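Glutathione transferase (Phanerochaete chrysosporium, PDB 4F0C) is a dimeric Ure2p-type fungal glutathione transferase that binds oxidized glutathione disulfide and probably transfers glutathione in reactions with other substrates. Local coordinates at residues A[121-126]-A[134-139]; A[114-119]-A[141-146]; A[183-186]-A[190-193]. All blocks are in the same frame, centred on the assembly; numbering follows the deposited sequence.

Contacts 1 and 2 are successive levels of one helix pair, 96-126 with 134-155, their centres about 10 Å apart, and along the chain contact 1 is nested inside the loop that contact 2 closes. Contact 3, the turn after helix 174-184, lies about 14 Å from contact 1 and 12 Å from contact 2, centre to centre. Leu184 joins all three: its O lies 2.9 Å from Gln141 NE2, a probable hydrogen bond, and 3.4 Å from Leu124 CD1. Contacts 1 and 2 both meet the second subunit and bound glutathione disulfide: Arg139 and Tyr116 reach one, while Gly114, Pro115, Gly118 and Trp122 line the site of the other; no ligand contact is evident for contact 3.

Contact 1: residues A[121-126]-A[134-139]; sequences GWFLAV and PTIAER. With GDS (oxidized glutathione disulfide), chain B; SO4 (sulfate ion), chain E.
Arg139 NH1 donates two hydrogen bonds, 2.8 Å to sulfate O2 and 2.9 Å to OE7 of a glutathione disulfide, at the subunit interface of the GST-fold dimer. Arg139 NH2 completes a two-pronged grip on the same ligand carboxylate, reaching OE8 over 2.8 Å with an almost straight N-H...O angle of 173°. Sulfate O2 lies at the edge of the guanidinium, in its plane. This disulfide is also bound by Ser74 and His44 of the second subunit, so Arg139 reaches a ligand held largely by the neighbour; the sulfate probably came from the crystallisation liquor. Gln119 of the second subunit accepts a further bond from NH2.

Behind this polar end, helices 96-126 and 134-155 of the C-terminal helical domain pack apolar side chains, the axes of the two short segments approaching to 8.1 Å at 134°. Ile136 stands with CG2 anti to its backbone N, which sets that methyl over the Phe123 ring: CG2 is 3.5 Å from the centroid and only 10° off the normal, a CH-pi contact. Trp122 CD1 lies over the centre of the opposite face, so the ring is sandwiched. Ala137 CB packs against Phe123 CB, short of the ring, and against Leu124, 3.6 Å from Leu124 CG. No hydrogen bond joins 121-126 to 134-139. The last turn of 121-126 widens to pi-type, and Gly121 O there accepts from Ala125 N and Val126 N, which arrive from opposite faces of its carbonyl plane.

Contact 2: residues A[114-119]-A[141-146]; sequences GPYFGQ and QKEILR. With GDS (oxidized glutathione disulfide), chain C.
The helix pair 96-126 and 134-155 of the GST C-terminal domain brings Tyr116 and Phe117 against Glu143 and Ile144, on a part of the first helix where residues 114-118 border bound glutathione disulfide. Ile144 CG1 sits over one face of the Phe117 ring, 3.7 Å from the centroid and offset toward the rim, a CH-pi contact; Trp176 and Ala180 of helix 174-184 also touch this ring. Glu143 CG lies 3.7 Å from Tyr116 CB, and the chain then bends at chi2 (65°), bringing OE2 over a face of the tyrosine ring with the two planes 46° apart. Arg146 grips this carboxylate side-on, NE to OE1 at 3.2 Å and NH2 to OE2 at 3.0 Å, a salt bridge that fixes the carboxylate's rotation. An alanine in place of Glu143 is likely to leave the Arg146 guanidinium without its charge mate and strip the aliphatic cover from the Tyr116 ring. Arg146 NH2 also bonds Asn55 of the second subunit. On the ligand side the helix is kinked at Pro115, and Gly118, lacking CB, lets the disulfide's O5 come within 3.3 Å of Gly118 CA.

Contact 3: residues A[183-186]-A[190-193]; sequences LLVK and GFDF
Phe191 holds CG anti to its backbone N (chi1 174°), while Val185 (chi1 -69°) places CG2 between its own N and carbonyl carbon; together these torsions set the valine methyl over the phenylalanine ring. Val185 CG2 lies 3.7 Å from the ring centroid and 2° off the normal, which makes this a nearly axial CH-pi contact over the centre of the face. The ring atoms are accordingly almost equidistant from that methyl, with CZ the nearest at 3.9 Å. The backbone N of Phe193, at the start of helix 193-196, lies above the opposite face, displaced toward the rim.

The contact closes the short turn that follows helix 174-184, Val185 being the first residue to leave helical geometry, and leads into helix 193-196, whose N-cap is Asp192: OD1 bonds Lys195 N. Gln141 and Ile144 of helix 134-155 cover Val185, and Leu145 of that helix touches Phe191, so the turn is seated on the helical core. The carbonyl oxygen Val185 O also meets Phe191 CB, at 3.2 Å. With no hydrogen bond or salt bridge between the segments, the pair is probably held mainly by dispersion and the burial of apolar surface.

Contact 1: residues A[121-126]-A[134-139]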
loop_
_atom_site.group_PDB
_atom_site.type_symbol
_atom_site.label_atom_id
_atom_site.label_comp_id
_atom_site.label_asym_id
_atom_site.label_seq_id
_atom_site.Cartn_x
_atom_site.Cartn_y
_atom_site.Cartn_z
ATOM N N GLY A 121 -14.013 6.951 5.681
ATOM C CA GLY A 121 -14.674 7.820 4.723
ATOM C C GLY A 121 -15.917 7.179 4.115
ATOM O O GLY A 121 -16.973 7.818 4.014
ATOM N N TRP A 122 -15.785 5.915 3.721
ATOM C CA TRP A 122 -16.898 5.153 3.156
ATOM C C TRP A 122 -18.053 5.097 4.143
ATOM O O TRP A 122 -19.154 5.574 3.846
ATOM C CB TRP A 122 -16.477 3.725 2.789
ATOM C CG TRP A 122 -17.589 2.909 2.173
ATOM C CD1 TRP A 122 -18.289 1.896 2.754
ATOM C CD2 TRP A 122 -18.124 3.063 0.850
ATOM N NE1 TRP A 122 -19.237 1.408 1.870
ATOM C CE2 TRP A 122 -19.146 2.106 0.694
ATOM C CE3 TRP A 122 -17.830 3.916 -0.221
ATOM C CZ2 TRP A 122 -19.870 1.968 -0.494
ATOM C CZ3 TRP A 122 -18.556 3.782 -1.400
ATOM C CH2 TRP A 122 -19.558 2.814 -1.524
ATOM N N PHE A 123 -17.816 4.520 5.316
ATOM C CA PHE A 123 -18.913 4.350 6.281
ATOM C C PHE A 123 -19.482 5.656 6.882
ATOM O O PHE A 123 -20.632 5.674 7.336
ATOM C CB PHE A 123 -18.551 3.324 7.363
ATOM C CG PHE A 123 -18.456 1.919 6.844
ATOM C CD1 PHE A 123 -19.613 1.208 6.513
ATOM C CD2 PHE A 123 -17.216 1.310 6.657
ATOM C CE1 PHE A 123 -19.536 -0.090 6.017
ATOM C CE2 PHE A 123 -17.133 0.008 6.159
ATOM C CZ PHE A 123 -18.290 -0.688 5.837
ATOM N N LEU A 124 -18.704 6.735 6.873
ATOM C CA LEU A 124 -19.180 8.017 7.413
ATOM C C LEU A 124 -19.824 8.983 6.421
ATOM O O LEU A 124 -20.798 9.651 6.763
ATOM C CB LEU A 124 -18.039 8.789 8.048
ATOM C CG LEU A 124 -17.520 8.253 9.365
ATOM C CD1 LEU A 124 -16.220 8.971 9.668
ATOM C CD2 LEU A 124 -18.569 8.455 10.470
ATOM N N ALA A 125 -19.250 9.093 5.222
ATOM C CA ALA A 125 -19.467 10.275 4.372
ATOM C C ALA A 125 -19.694 10.020 2.888
ATOM O O ALA A 125 -20.363 10.808 2.208
ATOM C CB ALA A 125 -18.288 11.246 4.527
ATOM N N VAL A 126 -19.128 8.938 2.375
ATOM C CA VAL A 126 -18.964 8.806 0.936
ATOM C C VAL A 126 -19.809 7.692 0.343
ATOM O O VAL A 126 -20.179 7.735 -0.834
ATOM C CB VAL A 126 -17.460 8.641 0.581
ATOM C CG1 VAL A 126 -17.234 7.511 -0.420
ATOM C CG2 VAL A 126 -16.888 9.972 0.082
ATOM N N PRO A 134 -22.057 4.786 11.161
ATOM C CA PRO A 134 -21.118 5.289 12.184
ATOM C C PRO A 134 -20.552 4.230 13.154
ATOM O O PRO A 134 -19.421 4.402 13.626
ATOM C CB PRO A 134 -21.947 6.333 12.933
ATOM C CG PRO A 134 -22.932 6.809 11.909
ATOM C CD PRO A 134 -23.305 5.570 11.137
ATOM N N THR A 135 -21.296 3.162 13.444
ATOM C CA THR A 135 -20.760 2.092 14.293
ATOM C C THR A 135 -19.592 1.333 13.658
ATOM O O THR A 135 -18.546 1.108 14.293
ATOM C CB THR A 135 -21.847 1.071 14.683
ATOM O OG1 THR A 135 -22.902 1.737 15.394
ATOM C CG2 THR A 135 -21.267 -0.030 15.568
ATOM N N ILE A 136 -19.771 0.907 12.407
ATOM C CA ILE A 136 -18.678 0.245 11.708
ATOM C C ILE A 136 -17.588 1.268 11.457
ATOM O O ILE A 136 -16.404 0.951 11.555
ATOM C CB ILE A 136 -19.141 -0.388 10.367
ATOM C CG1 ILE A 136 -20.055 -1.591 10.638
ATOM C CG2 ILE A 136 -17.953 -0.793 9.504
ATOM C CD1 ILE A 136 -19.365 -2.734 11.397
ATOM N N ALA A 137 -17.980 2.502 11.155
ATOM C CA ALA A 137 -16.988 3.570 10.935
ATOM C C ALA A 137 -16.077 3.775 12.137
ATOM O O ALA A 137 -14.904 4.114 11.972
ATOM C CB ALA A 137 -17.663 4.900 10.563
ATOM N N GLU A 138 -16.605 3.580 13.340
ATOM C CA GLU A 138 -15.789 3.812 14.537
ATOM C C GLU A 138 -14.522 2.957 14.565
ATOM O O GLU A 138 -13.490 3.398 15.048
ATOM C CB GLU A 138 -16.581 3.623 15.836
ATOM C CG GLU A 138 -15.724 3.939 17.038
ATOM C CD GLU A 138 -16.531 4.179 18.284
ATOM O OE1 GLU A 138 -17.758 3.974 18.242
ATOM O OE2 GLU A 138 -15.933 4.582 19.295
ATOM N N ARG A 139 -14.605 1.726 14.060
ATOM C CA ARG A 139 -13.419 0.878 13.951
ATOM C C ARG A 139 -12.317 1.590 13.167
ATOM O O ARG A 139 -11.134 1.549 13.542
ATOM C CB ARG A 139 -13.789 -0.471 13.282
ATOM C CG ARG A 139 -12.618 -1.165 12.522
ATOM C CD ARG A 139 -13.019 -2.594 12.027
ATOM N NE ARG A 139 -11.995 -3.198 11.172
ATOM C CZ ARG A 139 -10.888 -3.807 11.606
ATOM N NH1 ARG A 139 -10.642 -3.926 12.900
ATOM N NH2 ARG A 139 -10.008 -4.300 10.737
HETATM N N1 GDS B . 1.070 -3.077 5.158
HETATM C CA1 GDS B . 1.688 -3.963 6.216
HETATM C C1 GDS B . 2.740 -4.959 5.585
HETATM O OE1 GDS B . 2.535 -5.411 4.418
HETATM O OE2 GDS B . 3.779 -5.191 6.266
HETATM C CB1 GDS B . 0.604 -4.798 6.986
HETATM C CG1 GDS B . 1.254 -5.692 8.068
HETATM C CD1 GDS B . 0.173 -6.332 8.881
HETATM O O1 GDS B . -1.024 -6.192 8.688
HETATM N N2 GDS B . 0.644 -7.133 9.901
HETATM C CA2 GDS B . -0.275 -7.824 10.828
HETATM C C2 GDS B . -0.023 -7.369 12.245
HETATM O O2 GDS B . 1.135 -7.232 12.649
HETATM C CB2 GDS B . -0.002 -9.346 10.842
HETATM S SG2 GDS B . -0.571 -10.088 9.296
HETATM N N3 GDS B . -1.104 -7.210 13.036
HETATM C CA3 GDS B . -0.921 -6.822 14.406
HETATM C C3 GDS B . -1.884 -5.703 14.786
HETATM O OE3 GDS B . -2.012 -5.428 16.000
HETATM O OE4 GDS B . -2.417 -5.107 13.833
HETATM N N4 GDS B . -3.437 -6.457 7.179
HETATM C CA4 GDS B . -3.820 -5.602 6.047
HETATM C C4 GDS B . -2.688 -5.671 4.978
HETATM O OE5 GDS B . -2.028 -6.736 4.870
HETATM O OE6 GDS B . -2.535 -4.640 4.291
HETATM C C5 GDS B . -4.386 -7.146 7.893
HETATM O O5 GDS B . -5.591 -7.106 7.642
HETATM C CA5 GDS B . -3.911 -8.026 9.042
HETATM N N5 GDS B . -4.969 -8.140 10.085
HETATM C CB5 GDS B . -3.573 -9.403 8.461
HETATM S SG5 GDS B . -2.655 -10.412 9.687
HETATM C CA6 GDS B . -5.724 -5.451 13.130
HETATM C C6 GDS B . -7.191 -5.043 12.704
HETATM O OE7 GDS B . -7.874 -4.364 13.500
HETATM O OE8 GDS B . -7.574 -5.421 11.576
HETATM N N6 GDS B . -5.243 -4.567 14.192
HETATM C CB6 GDS B . -5.769 -6.947 13.564
HETATM C CG6 GDS B . -5.873 -7.911 12.372
HETATM C CD6 GDS B . -4.706 -7.722 11.411
HETATM O O6 GDS B . -3.592 -7.278 11.711
HETATM S S SO4 E . -11.946 -2.633 16.485
HETATM O O1 SO4 E . -11.156 -3.522 17.351
HETATM O O2 SO4 E . -12.126 -3.292 15.194
HETATM O O3 SO4 E . -13.263 -2.375 17.055
HETATM O O4 SO4 E . -11.249 -1.359 16.342
#

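Contact 2: residues A[114-119]-A[141-146]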
loop_
_atom_site.group_PDB
_atom_site.type_symbol
_atom_site.label_atom_id
_atom_site.label_comp_id
_atom_site.label_asym_id
_atom_site.label_seq_id
_atom_site.Cartn_x
_atom_site.Cartn_y
_atom_site.Cartn_z
ATOM N N GLY A 114 -4.122 5.394 3.521
ATOM C CA GLY A 114 -5.197 5.417 2.517
ATOM C C GLY A 114 -6.341 4.412 2.736
ATOM O O GLY A 114 -7.496 4.798 2.831
ATOM N N PRO A 115 -6.012 3.106 2.839
ATOM C CA PRO A 115 -7.094 2.123 2.821
ATOM C C PRO A 115 -7.957 2.212 4.083
ATOM O O PRO A 115 -9.173 2.159 3.956
ATOM C CB PRO A 115 -6.348 0.775 2.745
ATOM C CG PRO A 115 -5.046 1.118 2.012
ATOM C CD PRO A 115 -4.689 2.461 2.693
ATOM N N TYR A 116 -7.351 2.436 5.243
ATOM C CA TYR A 116 -8.110 2.474 6.486
ATOM C C TYR A 116 -8.841 3.809 6.622
ATOM O O TYR A 116 -9.988 3.852 7.044
ATOM C CB TYR A 116 -7.165 2.278 7.688
ATOM C CG TYR A 116 -6.657 0.852 7.746
ATOM C CD1 TYR A 116 -7.398 -0.150 8.374
ATOM C CD2 TYR A 116 -5.458 0.494 7.133
ATOM C CE1 TYR A 116 -6.926 -1.492 8.428
ATOM C CE2 TYR A 116 -4.989 -0.841 7.160
ATOM C CZ TYR A 116 -5.725 -1.824 7.806
ATOM O OH TYR A 116 -5.257 -3.139 7.830
ATOM N N PHE A 117 -8.164 4.896 6.287
ATOM C CA PHE A 117 -8.827 6.217 6.346
ATOM C C PHE A 117 -10.008 6.184 5.360
ATOM O O PHE A 117 -11.099 6.728 5.619
ATOM C CB PHE A 117 -7.863 7.358 5.965
ATOM C CG PHE A 117 -6.862 7.743 7.030
ATOM C CD1 PHE A 117 -6.201 6.781 7.808
ATOM C CD2 PHE A 117 -6.524 9.094 7.211
ATOM C CE1 PHE A 117 -5.247 7.176 8.770
ATOM C CE2 PHE A 117 -5.563 9.498 8.145
ATOM C CZ PHE A 117 -4.922 8.532 8.939
ATOM N N GLY A 118 -9.793 5.540 4.224
ATOM C CA GLY A 118 -10.837 5.377 3.228
ATOM C C GLY A 118 -12.053 4.594 3.705
ATOM O O GLY A 118 -13.176 4.898 3.287
ATOM N N GLN A 119 -11.857 3.592 4.569
ATOM C CA GLN A 119 -13.017 2.836 5.066
ATOM C C GLN A 119 -13.806 3.728 6.018
ATOM O O GLN A 119 -15.032 3.706 5.988
ATOM C CB GLN A 119 -12.623 1.542 5.781
ATOM C CG GLN A 119 -11.829 0.569 4.923
ATOM C CD GLN A 119 -12.328 0.545 3.511
ATOM O OE1 GLN A 119 -13.440 0.076 3.233
ATOM N NE2 GLN A 119 -11.498 1.049 2.586
ATOM N N GLN A 141 -12.223 4.989 12.436
ATOM C CA GLN A 141 -11.826 6.207 13.149
ATOM C C GLN A 141 -10.763 5.908 14.224
ATOM O O GLN A 141 -9.795 6.657 14.406
ATOM C CB GLN A 141 -13.055 6.858 13.783
ATOM C CG GLN A 141 -14.038 7.417 12.742
ATOM C CD GLN A 141 -15.298 7.882 13.397
ATOM O OE1 GLN A 141 -16.021 7.077 13.998
ATOM N NE2 GLN A 141 -15.551 9.197 13.348
ATOM N N LYS A 142 -10.945 4.811 14.947
ATOM C CA LYS A 142 -9.923 4.402 15.915
ATOM C C LYS A 142 -8.584 4.110 15.222
ATOM O O LYS A 142 -7.515 4.433 15.758
ATOM C CB LYS A 142 -10.399 3.178 16.706
ATOM C CG LYS A 142 -11.397 3.526 17.810
ATOM C CD LYS A 142 -12.069 2.264 18.377
ATOM C CE LYS A 142 -12.861 2.589 19.644
ATOM N NZ LYS A 142 -13.766 1.463 19.991
ATOM N N GLU A 143 -8.636 3.508 14.036
ATOM C CA GLU A 143 -7.408 3.237 13.265
ATOM C C GLU A 143 -6.750 4.535 12.794
ATOM O O GLU A 143 -5.527 4.655 12.768
ATOM C CB GLU A 143 -7.682 2.314 12.048
ATOM C CG GLU A 143 -6.409 1.918 11.265
ATOM C CD GLU A 143 -5.415 1.031 12.081
ATOM O OE1 GLU A 143 -5.740 0.650 13.222
ATOM O OE2 GLU A 143 -4.318 0.739 11.574
ATOM N N ILE A 144 -7.560 5.518 12.416
ATOM C CA ILE A 144 -6.990 6.838 12.130
ATOM C C ILE A 144 -6.178 7.369 13.319
ATOM O O ILE A 144 -5.061 7.830 13.142
ATOM C CB ILE A 144 -8.110 7.863 11.755
ATOM C CG1 ILE A 144 -8.675 7.485 10.380
ATOM C CG2 ILE A 144 -7.571 9.274 11.830
ATOM C CD1 ILE A 144 -9.982 8.252 9.985
ATOM N N LEU A 145 -6.760 7.330 14.516
ATOM C CA LEU A 145 -6.056 7.817 15.719
ATOM C C LEU A 145 -4.802 6.989 15.977
ATOM O O LEU A 145 -3.783 7.519 16.467
ATOM C CB LEU A 145 -6.967 7.784 16.948
ATOM C CG LEU A 145 -8.272 8.584 16.859
ATOM C CD1 LEU A 145 -9.002 8.580 18.208
ATOM C CD2 LEU A 145 -7.928 10.013 16.424
ATOM N N ARG A 146 -4.875 5.689 15.677
ATOM C CA ARG A 146 -3.710 4.826 15.895
ATOM C C ARG A 146 -2.568 5.264 14.970
ATOM O O ARG A 146 -1.395 5.377 15.395
ATOM C CB ARG A 146 -4.021 3.338 15.680
ATOM C CG ARG A 146 -2.903 2.403 16.229
ATOM C CD ARG A 146 -2.987 0.963 15.643
ATOM N NE ARG A 146 -2.751 0.961 14.202
ATOM C CZ ARG A 146 -1.545 0.956 13.635
ATOM N NH1 ARG A 146 -0.428 0.958 14.386
ATOM N NH2 ARG A 146 -1.458 0.958 12.315
HETATM N N1 GDS C . -4.025 2.602 -3.775
HETATM C CA1 GDS C . -4.675 3.483 -4.818
HETATM C C1 GDS C . -3.819 4.786 -5.080
HETATM O OE1 GDS C . -3.182 5.307 -4.116
HETATM O OE2 GDS C . -3.762 5.194 -6.275
HETATM C CB1 GDS C . -6.127 3.911 -4.401
HETATM C CG1 GDS C . -6.777 4.805 -5.482
HETATM C CD1 GDS C . -8.209 5.042 -5.118
HETATM O O1 GDS C . -8.753 4.622 -4.111
HETATM N N2 GDS C . -8.897 5.808 -6.037
HETATM C CA2 GDS C . -10.329 6.121 -5.862
HETATM C C2 GDS C . -11.125 5.579 -7.024
HETATM O O2 GDS C . -10.692 5.698 -8.174
HETATM C CB2 GDS C . -10.567 7.649 -5.893
HETATM S SG2 GDS C . -9.940 8.400 -4.374
HETATM N N3 GDS C . -12.335 5.053 -6.742
HETATM C CA3 GDS C . -13.155 4.562 -7.815
HETATM C C3 GDS C . -13.736 3.195 -7.472
HETATM O OE3 GDS C . -14.655 2.752 -8.195
HETATM O OE4 GDS C . -13.188 2.601 -6.526
HETATM N N4 GDS C . -9.150 4.437 -1.285
HETATM C CA4 GDS C . -8.309 3.655 -0.368
HETATM C C4 GDS C . -6.838 4.141 -0.519
HETATM O OE5 GDS C . -6.631 5.346 -0.815
HETATM O OE6 GDS C . -5.962 3.276 -0.313
HETATM C C5 GDS C . -10.440 4.766 -0.951
HETATM O O5 GDS C . -10.972 4.446 0.114
HETATM C CA5 GDS C . -11.243 5.593 -1.946
HETATM N N5 GDS C . -12.699 5.304 -1.812
HETATM C CB5 GDS C . -10.956 7.070 -1.658
HETATM S SG5 GDS C . -11.583 8.126 -3.020
HETATM C CA6 GDS C . -14.754 2.164 -3.542
HETATM C C6 GDS C . -15.217 1.446 -2.211
HETATM O OE7 GDS C . -16.055 0.522 -2.295
HETATM O OE8 GDS C . -14.698 1.845 -1.147
HETATM N N6 GDS C . -15.034 1.312 -4.698
HETATM C CB6 GDS C . -15.492 3.533 -3.608
HETATM C CG6 GDS C . -14.908 4.575 -2.641
HETATM C CD6 GDS C . -13.429 4.811 -2.919
HETATM O O6 GDS C . -12.865 4.636 -4.006
#

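Contact 3: residues A[183-186]-A[190-193]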
loop_
_atom_site.group_PDB
_atom_site.type_symbol
_atom_site.label_atom_id
_atom_site.label_comp_id
_atom_site.label_asym_id
_atom_site.label_seq_id
_atom_site.Cartn_x
_atom_site.Cartn_y
_atom_site.Cartn_z
ATOM N N LEU A 183 -12.779 16.031 8.570
ATOM C CA LEU A 183 -14.003 15.294 8.320
ATOM C C LEU A 183 -14.073 14.014 9.155
ATOM O O LEU A 183 -14.933 13.890 10.027
ATOM C CB LEU A 183 -14.153 14.983 6.836
ATOM C CG LEU A 183 -15.387 14.154 6.479
ATOM C CD1 LEU A 183 -16.663 14.966 6.718
ATOM C CD2 LEU A 183 -15.308 13.653 5.041
ATOM N N LEU A 184 -13.130 13.106 8.930
ATOM C CA LEU A 184 -13.251 11.726 9.415
ATOM C C LEU A 184 -13.241 11.584 10.941
ATOM O O LEU A 184 -13.959 10.747 11.478
ATOM C CB LEU A 184 -12.185 10.823 8.778
ATOM C CG LEU A 184 -12.081 10.947 7.250
ATOM C CD1 LEU A 184 -10.929 10.135 6.751
ATOM C CD2 LEU A 184 -13.380 10.503 6.592
ATOM N N VAL A 185 -12.431 12.377 11.638
ATOM C CA VAL A 185 -12.433 12.333 13.101
ATOM C C VAL A 185 -12.735 13.684 13.711
ATOM O O VAL A 185 -12.596 13.854 14.904
ATOM C CB VAL A 185 -11.124 11.740 13.701
ATOM C CG1 VAL A 185 -11.030 10.238 13.386
ATOM C CG2 VAL A 185 -9.859 12.487 13.179
ATOM N N LYS A 186 -13.190 14.641 12.899
ATOM C CA LYS A 186 -13.624 15.923 13.453
ATOM C C LYS A 186 -14.849 15.658 14.320
ATOM O O LYS A 186 -15.822 15.064 13.858
ATOM C CB LYS A 186 -13.968 16.917 12.344
ATOM C CG LYS A 186 -14.468 18.263 12.883
ATOM C CD LYS A 186 -14.652 19.260 11.766
ATOM C CE LYS A 186 -15.221 20.566 12.321
ATOM N NZ LYS A 186 -15.568 21.502 11.217
ATOM N N GLY A 190 -14.006 14.065 21.163
ATOM C CA GLY A 190 -13.299 15.259 21.591
ATOM C C GLY A 190 -12.014 15.538 20.837
ATOM O O GLY A 190 -11.174 16.319 21.300
ATOM N N PHE A 191 -11.856 14.902 19.684
ATOM C CA PHE A 191 -10.629 15.046 18.892
ATOM C C PHE A 191 -10.209 16.502 18.746
ATOM O O PHE A 191 -11.010 17.344 18.365
ATOM C CB PHE A 191 -10.824 14.463 17.488
ATOM C CG PHE A 191 -9.646 14.699 16.563
ATOM C CD1 PHE A 191 -8.487 13.935 16.691
ATOM C CD2 PHE A 191 -9.695 15.682 15.573
ATOM C CE1 PHE A 191 -7.389 14.132 15.831
ATOM C CE2 PHE A 191 -8.593 15.901 14.729
ATOM C CZ PHE A 191 -7.451 15.124 14.848
ATOM N N ASP A 192 -8.947 16.783 19.049
ATOM C CA ASP A 192 -8.373 18.114 18.885
ATOM C C ASP A 192 -6.973 17.837 18.330
ATOM O O ASP A 192 -6.142 17.282 19.034
ATOM C CB ASP A 192 -8.316 18.847 20.242
ATOM C CG ASP A 192 -7.789 20.288 20.125
ATOM O OD1 ASP A 192 -6.727 20.511 19.503
ATOM O OD2 ASP A 192 -8.426 21.208 20.672
ATOM N N PHE A 193 -6.742 18.152 17.056
ATOM C CA PHE A 193 -5.523 17.730 16.357
ATOM C C PHE A 193 -4.269 18.211 17.106
ATOM O O PHE A 193 -3.396 17.406 17.449
ATOM C CB PHE A 193 -5.536 18.307 14.929
ATOM C CG PHE A 193 -4.479 17.748 13.999
ATOM C CD1 PHE A 193 -3.901 16.503 14.194
ATOM C CD2 PHE A 193 -4.086 18.499 12.889
ATOM C CE1 PHE A 193 -2.940 16.020 13.297
ATOM C CE2 PHE A 193 -3.145 18.033 11.999
ATOM C CZ PHE A 193 -2.573 16.789 12.184
#